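Local coordinates for protein fructose-bisphosphate aldolase (PDB 4TR9) that belongs to the class I aldolases, enzymes built as a parallel alpha/beta (TIM) barrel and assembled here from four copies of the chain, at residues K12-A16 and D17-E21; A82-F85 and E86-F90; A95-P98 and M99-L103; R266-P269 and P270-G274. One frame throughout, in Å; residues are numbered along the deposited sequence. Where two conformers were deposited one is given.

Interaction 1 of 4, residues K12-A16 and D17-E21; sequences KKLPA and DVAEE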
ATOM      1  N   LYS A  12       0.983  15.005  11.555  1.00 51.27           N
ATOM      2  CA  LYS A  12       0.891  16.344  12.125  0.55 53.15           C
ATOM      3  C   LYS A  12       2.041  17.236  11.657  1.00 53.52           C
ATOM      4  O   LYS A  12       3.124  16.751  11.332  1.00 49.40           O
ATOM      5  CB  LYS A  12       0.867  16.259  13.652  0.55 49.96           C
ATOM      6  CG  LYS A  12       0.209  17.442  14.340  0.55 49.81           C
ATOM      7  CD  LYS A  12      -0.712  16.978  15.458  0.55 47.70           C
ATOM      8  CE  LYS A  12       0.015  16.067  16.434  0.55 44.95           C
ATOM      9  NZ  LYS A  12       1.150  16.760  17.100  0.55 49.68           N
ATOM     10  N   LYS A  13       1.794  18.542  11.629  1.00 55.82           N
ATOM     11  CA  LYS A  13       2.791  19.506  11.178  1.00 49.52           C
ATOM     12  C   LYS A  13       3.947  19.654  12.161  1.00 47.45           C
ATOM     13  O   LYS A  13       3.818  19.352  13.347  1.00 44.72           O
ATOM     14  CB  LYS A  13       2.139  20.870  10.940  1.00 55.72           C
ATOM     15  CG  LYS A  13       1.260  20.931   9.701  1.00 76.05           C
ATOM     16  CD  LYS A  13       2.090  20.800   8.434  1.00 76.64           C
ATOM     17  CE  LYS A  13       1.213  20.765   7.194  1.00 67.43           C
ATOM     18  NZ  LYS A  13       0.363  19.544   7.151  1.00 71.10           N
ATOM     19  N   LEU A  14       5.079  20.123  11.645  1.00 52.88           N
ATOM     20  CA  LEU A  14       6.249  20.408  12.462  1.00 46.71           C
ATOM     21  C   LEU A  14       6.132  21.806  13.058  1.00 45.50           C
ATOM     22  O   LEU A  14       5.511  22.684  12.456  1.00 55.47           O
ATOM     23  CB  LEU A  14       7.524  20.288  11.624  1.00 41.11           C
ATOM     24  CG  LEU A  14       8.630  19.365  12.139  1.00 38.73           C
ATOM     25  CD1 LEU A  14       8.094  17.960  12.360  1.00 42.64           C
ATOM     26  CD2 LEU A  14       9.801  19.348  11.169  1.00 29.28           C
ATOM     27  N   PRO A  15       6.718  22.018  14.248  1.00 46.92           N
ATOM     28  CA  PRO A  15       6.751  23.359  14.844  1.00 52.21           C
ATOM     29  C   PRO A  15       7.421  24.369  13.914  1.00 53.13           C
ATOM     30  O   PRO A  15       8.414  24.037  13.268  1.00 50.22           O
ATOM     31  CB  PRO A  15       7.564  23.160  16.130  1.00 48.61           C
ATOM     32  CG  PRO A  15       8.250  21.835  15.969  1.00 44.98           C
ATOM     33  CD  PRO A  15       7.341  21.012  15.122  1.00 46.05           C
ATOM     34  N   ALA A  16       6.868  25.578  13.852  1.00 51.27           N
ATOM     35  CA  ALA A  16       7.295  26.593  12.891  1.00 53.72           C
ATOM     36  C   ALA A  16       8.791  26.885  12.959  1.00 54.26           C
ATOM     37  O   ALA A  16       9.459  26.967  11.931  1.00 54.43           O
ATOM     38  CB  ALA A  16       6.502  27.875  13.101  1.00 54.54           C
ATOM     39  N   ASP A  17       9.311  27.038  14.172  1.00 57.61           N
ATOM     40  CA  ASP A  17      10.727  27.332  14.371  1.00 59.11           C
ATOM     41  C   ASP A  17      11.627  26.215  13.849  1.00 52.54           C
ATOM     42  O   ASP A  17      12.633  26.477  13.189  1.00 54.47           O
ATOM     43  CB  ASP A  17      11.013  27.578  15.852  1.00 61.21           C
ATOM     44  CG  ASP A  17      10.328  26.569  16.753  1.00 69.22           C
ATOM     45  OD1 ASP A  17       9.197  26.149  16.427  1.00 71.79           O
ATOM     46  OD2 ASP A  17      10.920  26.195  17.787  1.00 84.02           O
ATOM     47  N   VAL A  18      11.261  24.974  14.151  1.00 56.93           N
ATOM     48  CA  VAL A  18      12.043  23.822  13.721  1.00 54.06           C
ATOM     49  C   VAL A  18      12.033  23.684  12.204  1.00 47.12           C
ATOM     50  O   VAL A  18      13.084  23.561  11.577  1.00 42.58           O
ATOM     51  CB  VAL A  18      11.523  22.517  14.356  1.00 50.37           C
ATOM     52  CG1 VAL A  18      12.148  21.309  13.682  1.00 42.36           C
ATOM     53  CG2 VAL A  18      11.807  22.506  15.849  1.00 43.71           C
ATOM     54  N   ALA A  19      10.839  23.719  11.618  1.00 43.33           N
ATOM     55  CA  ALA A  19      10.686  23.597  10.172  1.00 44.98           C
ATOM     56  C   ALA A  19      11.393  24.729   9.433  1.00 46.90           C
ATOM     57  O   ALA A  19      11.865  24.549   8.310  1.00 44.57           O
ATOM     58  CB  ALA A  19       9.213  23.566   9.801  1.00 41.31           C
ATOM     59  N   GLU A  20      11.466  25.893  10.070  1.00 43.05           N
ATOM     60  CA  GLU A  20      12.100  27.058   9.464  1.00 45.17           C
ATOM     61  C   GLU A  20      13.614  26.886   9.394  1.00 38.50           C
ATOM     62  O   GLU A  20      14.235  27.194   8.377  1.00 37.98           O
ATOM     63  CB  GLU A  20      11.746  28.323  10.248  1.00 53.54           C
ATOM     64  CG  GLU A  20      12.119  29.618   9.553  1.00 64.29           C
ATOM     65  CD  GLU A  20      11.531  30.834  10.241  1.00 73.93           C
ATOM     66  OE1 GLU A  20      10.786  30.660  11.228  1.00 68.19           O
ATOM     67  OE2 GLU A  20      11.813  31.966   9.792  1.00 80.43           O
ATOM     68  N   GLU A  21      14.201  26.386  10.477  1.00 47.35           N
ATOM     69  CA  GLU A  21      15.642  26.169  10.540  1.00 47.43           C
ATOM     70  C   GLU A  21      16.083  25.074   9.573  1.00 45.62           C
ATOM     71  O   GLU A  21      17.123  25.187   8.923  1.00 43.45           O
ATOM     72  CB  GLU A  21      16.067  25.810  11.966  1.00 43.20           C
ATOM     73  CG  GLU A  21      17.567  25.613  12.137  1.00 49.38           C
ATOM     74  CD  GLU A  21      17.945  25.163  13.536  1.00 62.19           C
ATOM     75  OE1 GLU A  21      17.031  24.868  14.336  1.00 54.10           O
ATOM     76  OE2 GLU A  21      19.156  25.102  13.838  1.00 60.41           O
TER
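Pro15 O accepts the amide of Ala19 at the start of helix 16-29, the first helix of this TIM-barrel chain, with Pro15 itself in the N-cap position. The N-to-O distance from Ala19 N to Pro15 O is 3.0 Å and the N-H...O angle 179°, so the first helical turn closes with an essentially straight bond. One residue on, Glu20 N reaches Ala16 O at 2.9 Å, but this bond is bent, with an angle of 138° at the hydrogen and the donor tilted from the carbonyl plane. Glu21 N then bonds to Asp17 O, which continues the i to i+4 pattern.

The carboxylate of Asp17 folds back beside the cap: chi1 of 44° tucks CG in between the two backbone branches, and Asp17 OD1 lies 3.4 Å from Pro15 CB. Glu21 OE2 is satisfied by Tyr144 OH. The apolar part is small and lies at the surface. Leu14 crosses Val18 at about a right angle, and Leu14 CD2 lies 4.0 Å from Val18 CG1, while Leu14 CB rests against Ala19 CB. Leu14 also packs on Cys123 of the second subunit, so the approach to the helix joins an interface. Beside it, the Pro15 ring and the Val18 side chain run alongside one another in the same direction, with Pro15 CG 3.6 Å from Val18 CG2.

Interaction 2 of 4, residues A82-F85 and E86-F90; sequences AILF and EETLF
Water 1 bridges Phe85 N and Thr88 OG1, at 2.6 Å from the amide nitrogen of Phe85, whose proton it accepts, and 2.8 Å from the hydroxyl oxygen of Thr88. It spans the bend where barrel strand 79-84 of the TIM-barrel fold passes into the short helix 86-89. With chi1 at -52°, Thr88 OG1 lies anti to its own carbonyl carbon, a rotation that presents it to the water. The same turn is closed by the backbone: Leu89 N bonds to Phe85 O at 3.2 Å with an N-H...O angle of 151°; the nitrogen lies nearly in line with the C=O bond.

On the apolar side, the side chains of Leu84 and Leu89 cross at about a right angle, with Leu84 CD1 4.0 Å from Leu89 CD1. Leu84 continues onto Phe70 and Leu103, whereas Leu89 meets Tyr143 and Ala146 of helix 136-146, so the pair lies between neighbouring helices. Glu87 directs its carboxylate to Arg62 in a salt bridge, leaving its aliphatic part near Phe85. The Phe85 side chain is about 7 Å from the bound N'-[(E)-(2,4-dichlorophenyl)methylidene]-3,4-dihydroxybenzohydrazide. At the ring's edge, in its plane, Glu87 CB stands 4.0 Å from Phe85 CD2.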
ATOM      1  N   ALA A  82      30.200  19.087   5.458  1.00 34.21           N
ATOM      2  CA  ALA A  82      31.025  17.888   5.524  1.00 37.76           C
ATOM      3  C   ALA A  82      30.429  16.877   6.497  1.00 38.38           C
ATOM      4  O   ALA A  82      30.177  17.194   7.659  1.00 37.88           O
ATOM      5  CB  ALA A  82      32.448  18.242   5.927  1.00 40.50           C
ATOM      6  N   ILE A  83      30.203  15.661   6.012  1.00 38.60           N
ATOM      7  CA  ILE A  83      29.627  14.604   6.834  1.00 40.71           C
ATOM      8  C   ILE A  83      30.715  13.899   7.633  1.00 40.38           C
ATOM      9  O   ILE A  83      31.710  13.447   7.070  1.00 42.36           O
ATOM     10  CB  ILE A  83      28.871  13.573   5.979  1.00 41.23           C
ATOM     11  CG1 ILE A  83      28.007  14.278   4.931  1.00 37.55           C
ATOM     12  CG2 ILE A  83      28.025  12.668   6.864  1.00 42.51           C
ATOM     13  CD1 ILE A  83      27.288  13.332   3.996  1.00 42.51           C
ATOM     14  N   LEU A  84      30.521  13.808   8.944  1.00 38.48           N
ATOM     15  CA  LEU A  84      31.525  13.214   9.819  1.00 39.38           C
ATOM     16  C   LEU A  84      31.078  11.870  10.377  1.00 47.19           C
ATOM     17  O   LEU A  84      29.884  11.571  10.429  1.00 46.45           O
ATOM     18  CB  LEU A  84      31.854  14.154  10.982  1.00 44.09           C
ATOM     19  CG  LEU A  84      32.019  15.648  10.696  1.00 42.19           C
ATOM     20  CD1 LEU A  84      32.434  16.387  11.961  1.00 42.53           C
ATOM     21  CD2 LEU A  84      33.021  15.880   9.586  1.00 41.70           C
ATOM     22  N   PHE A  85      32.047  11.062  10.791  1.00 44.10           N
ATOM     23  CA  PHE A  85      31.767   9.861  11.564  1.00 47.66           C
ATOM     24  C   PHE A  85      31.648  10.273  13.027  1.00 48.99           C
ATOM     25  O   PHE A  85      32.091  11.362  13.399  1.00 44.45           O
ATOM     26  CB  PHE A  85      32.865   8.812  11.368  1.00 53.67           C
ATOM     27  CG  PHE A  85      32.524   7.459  11.928  1.00 62.62           C
ATOM     28  CD1 PHE A  85      31.639   6.623  11.266  1.00 64.87           C
ATOM     29  CD2 PHE A  85      33.097   7.019  13.109  1.00 66.22           C
ATOM     30  CE1 PHE A  85      31.325   5.377  11.777  1.00 66.18           C
ATOM     31  CE2 PHE A  85      32.788   5.772  13.625  1.00 71.89           C
ATOM     32  CZ  PHE A  85      31.901   4.951  12.958  1.00 71.80           C
ATOM     33  N   GLU A  86      31.048   9.416  13.848  1.00 52.46           N
ATOM     34  CA  GLU A  86      30.826   9.727  15.259  1.00 55.95           C
ATOM     35  C   GLU A  86      32.120  10.102  15.982  1.00 55.02           C
ATOM     36  O   GLU A  86      32.147  11.047  16.769  1.00 51.11           O
ATOM     37  CB  GLU A  86      30.163   8.544  15.969  1.00 59.96           C
ATOM     38  CG  GLU A  86      29.912   8.779  17.451  1.00 66.98           C
ATOM     39  CD  GLU A  86      29.298   7.578  18.140  1.00 78.01           C
ATOM     40  OE1 GLU A  86      28.894   6.628  17.437  1.00 84.88           O
ATOM     41  OE2 GLU A  86      29.223   7.580  19.388  1.00 81.71           O
ATOM     42  N   GLU A  87      33.185   9.358  15.703  1.00 51.17           N
ATOM     43  CA  GLU A  87      34.488   9.607  16.311  1.00 51.37           C
ATOM     44  C   GLU A  87      35.025  10.996  15.978  1.00 47.94           C
ATOM     45  O   GLU A  87      35.478  11.726  16.860  1.00 50.75           O
ATOM     46  CB  GLU A  87      35.490   8.544  15.862  1.00 59.09           C
ATOM     47  CG  GLU A  87      36.942   8.901  16.133  1.00 65.45           C
ATOM     48  CD  GLU A  87      37.910   7.967  15.433  1.00 72.89           C
ATOM     49  OE1 GLU A  87      37.525   6.813  15.150  1.00 79.45           O
ATOM     50  OE2 GLU A  87      39.052   8.390  15.157  1.00 76.83           O
ATOM     51  N   THR A  88      34.967  11.351  14.698  1.00 56.33           N
ATOM     52  CA  THR A  88      35.519  12.613  14.214  1.00 51.14           C
ATOM     53  C   THR A  88      34.808  13.822  14.819  1.00 49.66           C
ATOM     54  O   THR A  88      35.431  14.852  15.079  1.00 48.88           O
ATOM     55  CB  THR A  88      35.440  12.698  12.675  1.00 47.36           C
ATOM     56  OG1 THR A  88      36.025  11.523  12.099  1.00 52.16           O
ATOM     57  CG2 THR A  88      36.173  13.927  12.163  1.00 47.70           C
ATOM     58  N   LEU A  89      33.506  13.684  15.048  1.00 45.99           N
ATOM     59  CA  LEU A  89      32.694  14.769  15.591  1.00 43.11           C
ATOM     60  C   LEU A  89      33.193  15.234  16.959  1.00 51.60           C
ATOM     61  O   LEU A  89      33.159  16.426  17.269  1.00 53.24           O
ATOM     62  CB  LEU A  89      31.230  14.336  15.687  1.00 42.22           C
ATOM     63  CG  LEU A  89      30.237  15.375  16.212  1.00 43.04           C
ATOM     64  CD1 LEU A  89      30.225  16.603  15.316  1.00 44.81           C
ATOM     65  CD2 LEU A  89      28.845  14.776  16.322  1.00 43.16           C
ATOM     66  N   PHE A  90      33.662  14.292  17.772  1.00 44.53           N
ATOM     67  CA  PHE A  90      34.159  14.611  19.106  1.00 52.07           C
ATOM     68  C   PHE A  90      35.676  14.480  19.181  1.00 58.99           C
ATOM     69  O   PHE A  90      36.220  14.066  20.206  1.00 63.32           O
ATOM     70  CB  PHE A  90      33.512  13.700  20.154  1.00 53.53           C
ATOM     71  CG  PHE A  90      32.012  13.710  20.127  1.00 51.00           C
ATOM     72  CD1 PHE A  90      31.297  14.621  20.887  1.00 50.60           C
ATOM     73  CD2 PHE A  90      31.314  12.801  19.348  1.00 51.31           C
ATOM     74  CE1 PHE A  90      29.916  14.629  20.867  1.00 47.96           C
ATOM     75  CE2 PHE A  90      29.933  12.805  19.323  1.00 49.32           C
ATOM     76  CZ  PHE A  90      29.232  13.720  20.083  1.00 47.47           C
TER
HETATM   77  O   HOH W   1      34.373  11.421   9.800  1.00 50.12           O

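Interaction 3 of 4, residues A95-P98 and M99-L103; sequences AGVP and MVNLL
Pro98 O receives two weak backbone bonds from the backbone of helix 99-105. Asn101 N lies 3.2 Å from Pro98 O, but the N-H...O angle of 124° is poor; Leu102 N is farther from Pro98 O, at 3.5 Å, yet better aligned at 146°. The carbonyl is thus shared between an i+3 and an i+4 donor, and neither bond is strong. Weak bonds follow within the helix as well, from Leu102 N and Leu103 N to Met99 O, so the backbone here is loosely tied. On the loop side, Asn93 OD1 makes weak bonds to the amides of Gly96 and Val97.

The side-chain amide of Asn101 turns back toward the loop. Its chi1 of -70° places CG anti to its own carbonyl carbon, and ND2 comes to the CG-CD side of the proline ring, off its plane but outside its rim, 3.3 Å from Pro98 CD and 3.5 Å from Pro98 CG, in van der Waals contact. Val97 supplies the apolar part through a single branch: CG1, anti to the backbone N, lies 3.8 Å from both Asn101 CB and Leu102 CD2. This methyl therefore touches two successive residues of the helix while its own residue remains in the loop.

Farther out, Met99 packs against Ala63 and Asp67 of helix 59-70 and against Thr88, and Val100 rests on Leu89. The loop thus leads into a short helix packed against both helix 59-70 and helix 86-89, and Leu103 carries the packing on to Phe70 and Ile108.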
ATOM      1  N   ALA A  95      46.990  20.573  17.311  1.00 66.88           N
ATOM      2  CA  ALA A  95      47.005  21.887  17.947  1.00 70.13           C
ATOM      3  C   ALA A  95      46.050  21.965  19.133  1.00 67.95           C
ATOM      4  O   ALA A  95      46.182  22.838  19.987  1.00 78.29           O
ATOM      5  CB  ALA A  95      46.667  22.966  16.928  1.00 66.18           C
ATOM      6  N   GLY A  96      45.088  21.050  19.184  1.00 66.58           N
ATOM      7  CA  GLY A  96      44.117  21.036  20.261  1.00 71.00           C
ATOM      8  C   GLY A  96      42.759  21.530  19.801  1.00 59.32           C
ATOM      9  O   GLY A  96      41.802  21.554  20.575  1.00 59.60           O
ATOM     10  N   VAL A  97      42.679  21.926  18.535  1.00 68.93           N
ATOM     11  CA  VAL A  97      41.436  22.426  17.962  1.00 62.98           C
ATOM     12  C   VAL A  97      40.517  21.285  17.537  1.00 54.34           C
ATOM     13  O   VAL A  97      40.930  20.395  16.793  1.00 54.04           O
ATOM     14  CB  VAL A  97      41.700  23.330  16.742  1.00 57.74           C
ATOM     15  CG1 VAL A  97      40.387  23.813  16.143  1.00 48.33           C
ATOM     16  CG2 VAL A  97      42.577  24.508  17.129  1.00 65.88           C
ATOM     17  N   PRO A  98      39.265  21.304  18.020  1.00 58.42           N
ATOM     18  CA  PRO A  98      38.250  20.335  17.592  1.00 52.13           C
ATOM     19  C   PRO A  98      38.031  20.374  16.083  1.00 43.34           C
ATOM     20  O   PRO A  98      38.153  21.438  15.474  1.00 44.84           O
ATOM     21  CB  PRO A  98      36.994  20.789  18.341  1.00 47.89           C
ATOM     22  CG  PRO A  98      37.513  21.503  19.541  1.00 54.49           C
ATOM     23  CD  PRO A  98      38.766  22.191  19.086  1.00 60.42           C
ATOM     24  N   MET A  99      37.717  19.227  15.493  1.00 58.65           N
ATOM     25  CA  MET A  99      37.483  19.144  14.056  1.00 51.84           C
ATOM     26  C   MET A  99      36.278  19.982  13.646  1.00 41.22           C
ATOM     27  O   MET A  99      36.212  20.487  12.526  1.00 36.13           O
ATOM     28  CB  MET A  99      37.284  17.689  13.629  1.00 48.81           C
ATOM     29  CG  MET A  99      38.463  16.788  13.943  1.00 55.71           C
ATOM     30  SD  MET A  99      39.977  17.335  13.132  1.00 75.46           S
ATOM     31  CE  MET A  99      41.160  16.190  13.835  1.00 81.55           C
ATOM     32  N   VAL A 100      35.329  20.127  14.566  1.00 46.00           N
ATOM     33  CA  VAL A 100      34.131  20.922  14.324  1.00 42.81           C
ATOM     34  C   VAL A 100      34.480  22.393  14.101  1.00 54.18           C
ATOM     35  O   VAL A 100      33.933  23.042  13.208  1.00 49.17           O
ATOM     36  CB  VAL A 100      33.136  20.803  15.496  1.00 47.28           C
ATOM     37  CG1 VAL A 100      31.927  21.693  15.266  1.00 49.62           C
ATOM     38  CG2 VAL A 100      32.707  19.356  15.677  1.00 45.49           C
ATOM     39  N   ASN A 101      35.401  22.909  14.910  1.00 43.95           N
ATOM     40  CA  ASN A 101      35.807  24.307  14.810  1.00 43.66           C
ATOM     41  C   ASN A 101      36.522  24.617  13.498  1.00 42.50           C
ATOM     42  O   ASN A 101      36.463  25.744  13.005  1.00 43.05           O
ATOM     43  CB  ASN A 101      36.699  24.688  15.992  1.00 53.90           C
ATOM     44  CG  ASN A 101      35.937  24.744  17.301  1.00 60.19           C
ATOM     45  OD1 ASN A 101      34.713  24.872  17.314  1.00 59.97           O
ATOM     46  ND2 ASN A 101      36.659  24.656  18.411  1.00 69.82           N
ATOM     47  N   LEU A 102      37.195  23.619  12.935  1.00 46.97           N
ATOM     48  CA  LEU A 102      37.856  23.779  11.644  1.00 42.74           C
ATOM     49  C   LEU A 102      36.827  24.019  10.544  1.00 39.61           C
ATOM     50  O   LEU A 102      37.083  24.750   9.588  1.00 43.15           O
ATOM     51  CB  LEU A 102      38.704  22.550  11.311  1.00 48.23           C
ATOM     52  CG  LEU A 102      39.860  22.227  12.259  1.00 56.55           C
ATOM     53  CD1 LEU A 102      40.611  20.991  11.784  1.00 54.56           C
ATOM     54  CD2 LEU A 102      40.803  23.414  12.387  1.00 60.73           C
ATOM     55  N   LEU A 103      35.661  23.398  10.691  1.00 54.48           N
ATOM     56  CA  LEU A 103      34.581  23.556   9.726  1.00 44.92           C
ATOM     57  C   LEU A 103      33.867  24.889   9.918  1.00 46.43           C
ATOM     58  O   LEU A 103      33.442  25.521   8.950  1.00 44.94           O
ATOM     59  CB  LEU A 103      33.583  22.403   9.846  1.00 42.70           C
ATOM     60  CG  LEU A 103      34.136  21.001   9.584  1.00 39.98           C
ATOM     61  CD1 LEU A 103      33.055  19.953   9.794  1.00 32.37           C
ATOM     62  CD2 LEU A 103      34.713  20.907   8.180  1.00 33.39           C
TER

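Interaction 4 of 4, residues R266-P269 and P270-G274; sequences RTVP and PALPG
Val268 turns its CG1 branch, and Leu272 its CG (chi1 -161°), anti to the backbone N; the second torsion of Leu272 then brings CD2 to Val268 CG1. Between them runs a type I beta turn from Pro269 to Leu272, part of the link in the TIM barrel from helix 253-267 to strand 274-277. The two side chains approach at a slant, and Val268 CG1 lies 3.7 Å from Leu272 CD2 and 4.1 Å from Leu272 CB. Both also pack on Leu236 of strand 235-236, which places the pair in a buried layer beside the barrel strands.

Leu272 N closes the turn on Pro269 O at 3.1 Å, with an N-H...O angle of 156°. The donor stands well above the carbonyl plane, away from the line of the C=O bond. Pro270 occupies the second turn position with phi -60°, a value its ring holds and the turn needs. Nearby, Val268 O is satisfied by Trp302 NE1.

Subunit contacts flank the turn. Arg266 NE forms a salt bridge with Glu232 of the third subunit, and Pro270 packs on Val268 of that same subunit, so the link from helix to strand also belongs to an interface. Within the turn, the two adjacent proline rings touch through Pro269 CB and Pro270 CD, 3.7 Å apart.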
ATOM      1  N   ARG A 266      10.601  12.860 -12.923  1.00 32.73           N
ATOM      2  CA  ARG A 266       9.420  12.006 -12.855  1.00 37.86           C
ATOM      3  C   ARG A 266       9.056  11.610 -11.426  1.00 37.09           C
ATOM      4  O   ARG A 266       7.950  11.132 -11.177  1.00 37.13           O
ATOM      5  CB  ARG A 266       9.628  10.740 -13.690  1.00 41.55           C
ATOM      6  CG  ARG A 266       9.553  10.944 -15.195  1.00 42.01           C
ATOM      7  CD  ARG A 266       9.815   9.634 -15.924  1.00 46.01           C
ATOM      8  NE  ARG A 266       9.693   9.765 -17.374  1.00 50.16           N
ATOM      9  CZ  ARG A 266       9.929   8.779 -18.233  1.00 55.87           C
ATOM     10  NH1 ARG A 266       9.794   8.984 -19.535  1.00 57.39           N
ATOM     11  NH2 ARG A 266      10.305   7.586 -17.790  1.00 54.54           N
ATOM     12  N   THR A 267       9.977  11.806 -10.488  1.00 37.84           N
ATOM     13  CA  THR A 267       9.792  11.268  -9.143  1.00 40.67           C
ATOM     14  C   THR A 267       9.952  12.285  -8.011  1.00 38.40           C
ATOM     15  O   THR A 267       9.291  12.170  -6.978  1.00 36.95           O
ATOM     16  CB  THR A 267      10.774  10.107  -8.881  1.00 40.02           C
ATOM     17  OG1 THR A 267      12.116  10.553  -9.110  1.00 43.30           O
ATOM     18  CG2 THR A 267      10.476   8.933  -9.802  1.00 41.89           C
ATOM     19  N   VAL A 268      10.824  13.272  -8.197  1.00 35.69           N
ATOM     20  CA  VAL A 268      11.185  14.179  -7.107  1.00 38.24           C
ATOM     21  C   VAL A 268      10.436  15.511  -7.141  1.00 36.07           C
ATOM     22  O   VAL A 268      10.651  16.325  -8.037  1.00 36.34           O
ATOM     23  CB  VAL A 268      12.699  14.481  -7.112  1.00 34.83           C
ATOM     24  CG1 VAL A 268      13.055  15.404  -5.960  1.00 31.51           C
ATOM     25  CG2 VAL A 268      13.502  13.192  -7.037  1.00 33.44           C
ATOM     26  N   PRO A 269       9.561  15.739  -6.146  1.00 38.62           N
ATOM     27  CA  PRO A 269       8.823  17.002  -6.016  1.00 33.36           C
ATOM     28  C   PRO A 269       9.754  18.193  -5.790  1.00 37.79           C
ATOM     29  O   PRO A 269      10.742  18.063  -5.067  1.00 37.19           O
ATOM     30  CB  PRO A 269       7.933  16.767  -4.788  1.00 38.44           C
ATOM     31  CG  PRO A 269       7.840  15.285  -4.658  1.00 37.18           C
ATOM     32  CD  PRO A 269       9.169  14.767  -5.112  1.00 33.59           C
ATOM     33  N   PRO A 270       9.436  19.344  -6.406  1.00 36.96           N
ATOM     34  CA  PRO A 270      10.235  20.575  -6.351  1.00 36.82           C
ATOM     35  C   PRO A 270      10.430  21.135  -4.942  1.00 39.09           C
ATOM     36  O   PRO A 270      11.304  21.982  -4.750  1.00 40.06           O
ATOM     37  CB  PRO A 270       9.422  21.555  -7.203  1.00 36.71           C
ATOM     38  CG  PRO A 270       8.633  20.692  -8.118  1.00 38.82           C
ATOM     39  CD  PRO A 270       8.280  19.487  -7.305  1.00 37.30           C
ATOM     40  N   ALA A 271       9.630  20.681  -3.981  1.00 38.77           N
ATOM     41  CA  ALA A 271       9.760  21.134  -2.598  1.00 36.07           C
ATOM     42  C   ALA A 271      11.125  20.764  -2.033  1.00 33.88           C
ATOM     43  O   ALA A 271      11.657  21.453  -1.163  1.00 36.82           O
ATOM     44  CB  ALA A 271       8.657  20.548  -1.738  1.00 38.96           C
ATOM     45  N   LEU A 272      11.682  19.664  -2.528  1.00 34.87           N
ATOM     46  CA  LEU A 272      13.030  19.262  -2.160  1.00 37.37           C
ATOM     47  C   LEU A 272      14.016  20.283  -2.713  1.00 34.75           C
ATOM     48  O   LEU A 272      14.103  20.470  -3.926  1.00 38.55           O
ATOM     49  CB  LEU A 272      13.343  17.862  -2.690  1.00 33.43           C
ATOM     50  CG  LEU A 272      14.505  17.125  -2.025  1.00 34.36           C
ATOM     51  CD1 LEU A 272      14.133  16.711  -0.609  1.00 34.89           C
ATOM     52  CD2 LEU A 272      14.915  15.917  -2.848  1.00 37.81           C
ATOM     53  N   PRO A 273      14.761  20.953  -1.821  1.00 40.91           N
ATOM     54  CA  PRO A 273      15.649  22.055  -2.208  1.00 40.21           C
ATOM     55  C   PRO A 273      16.791  21.616  -3.120  1.00 39.34           C
ATOM     56  O   PRO A 273      17.279  22.422  -3.912  1.00 45.75           O
ATOM     57  CB  PRO A 273      16.189  22.556  -0.863  1.00 40.99           C
ATOM     58  CG  PRO A 273      16.074  21.387   0.046  1.00 38.35           C
ATOM     59  CD  PRO A 273      14.831  20.668  -0.379  1.00 42.27           C
ATOM     60  N   GLY A 274      17.209  20.359  -3.014  1.00 31.40           N
ATOM     61  CA  GLY A 274      18.297  19.868  -3.837  1.00 32.80           C
ATOM     62  C   GLY A 274      18.528  18.371  -3.778  1.00 35.75           C
ATOM     63  O   GLY A 274      17.925  17.660  -2.974  1.00 34.70           O
TER

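All four are local contacts where the chain enters or leaves a regular element, but they differ in depth. Interaction 1 is a surface contact, interactions 2 and 3 are partly buried, and interaction 4 is wholly buried. Interactions 2 and 3 belong together: their centres are 11 Å apart, and helices 86-89 and 99-105 pack directly, with Leu89 O 3.4 Å from Val100 CG2. Interaction 4 lies on the opposite side of the chain's centre from both. Backbone closure also varies: one straight and one bent helical bond in interaction 1, a backbone bond beside a water bridge in interaction 2, weak shared bonds in interaction 3 and a beta turn in interaction 4. Other subunits reach interactions 1 and 4 alone.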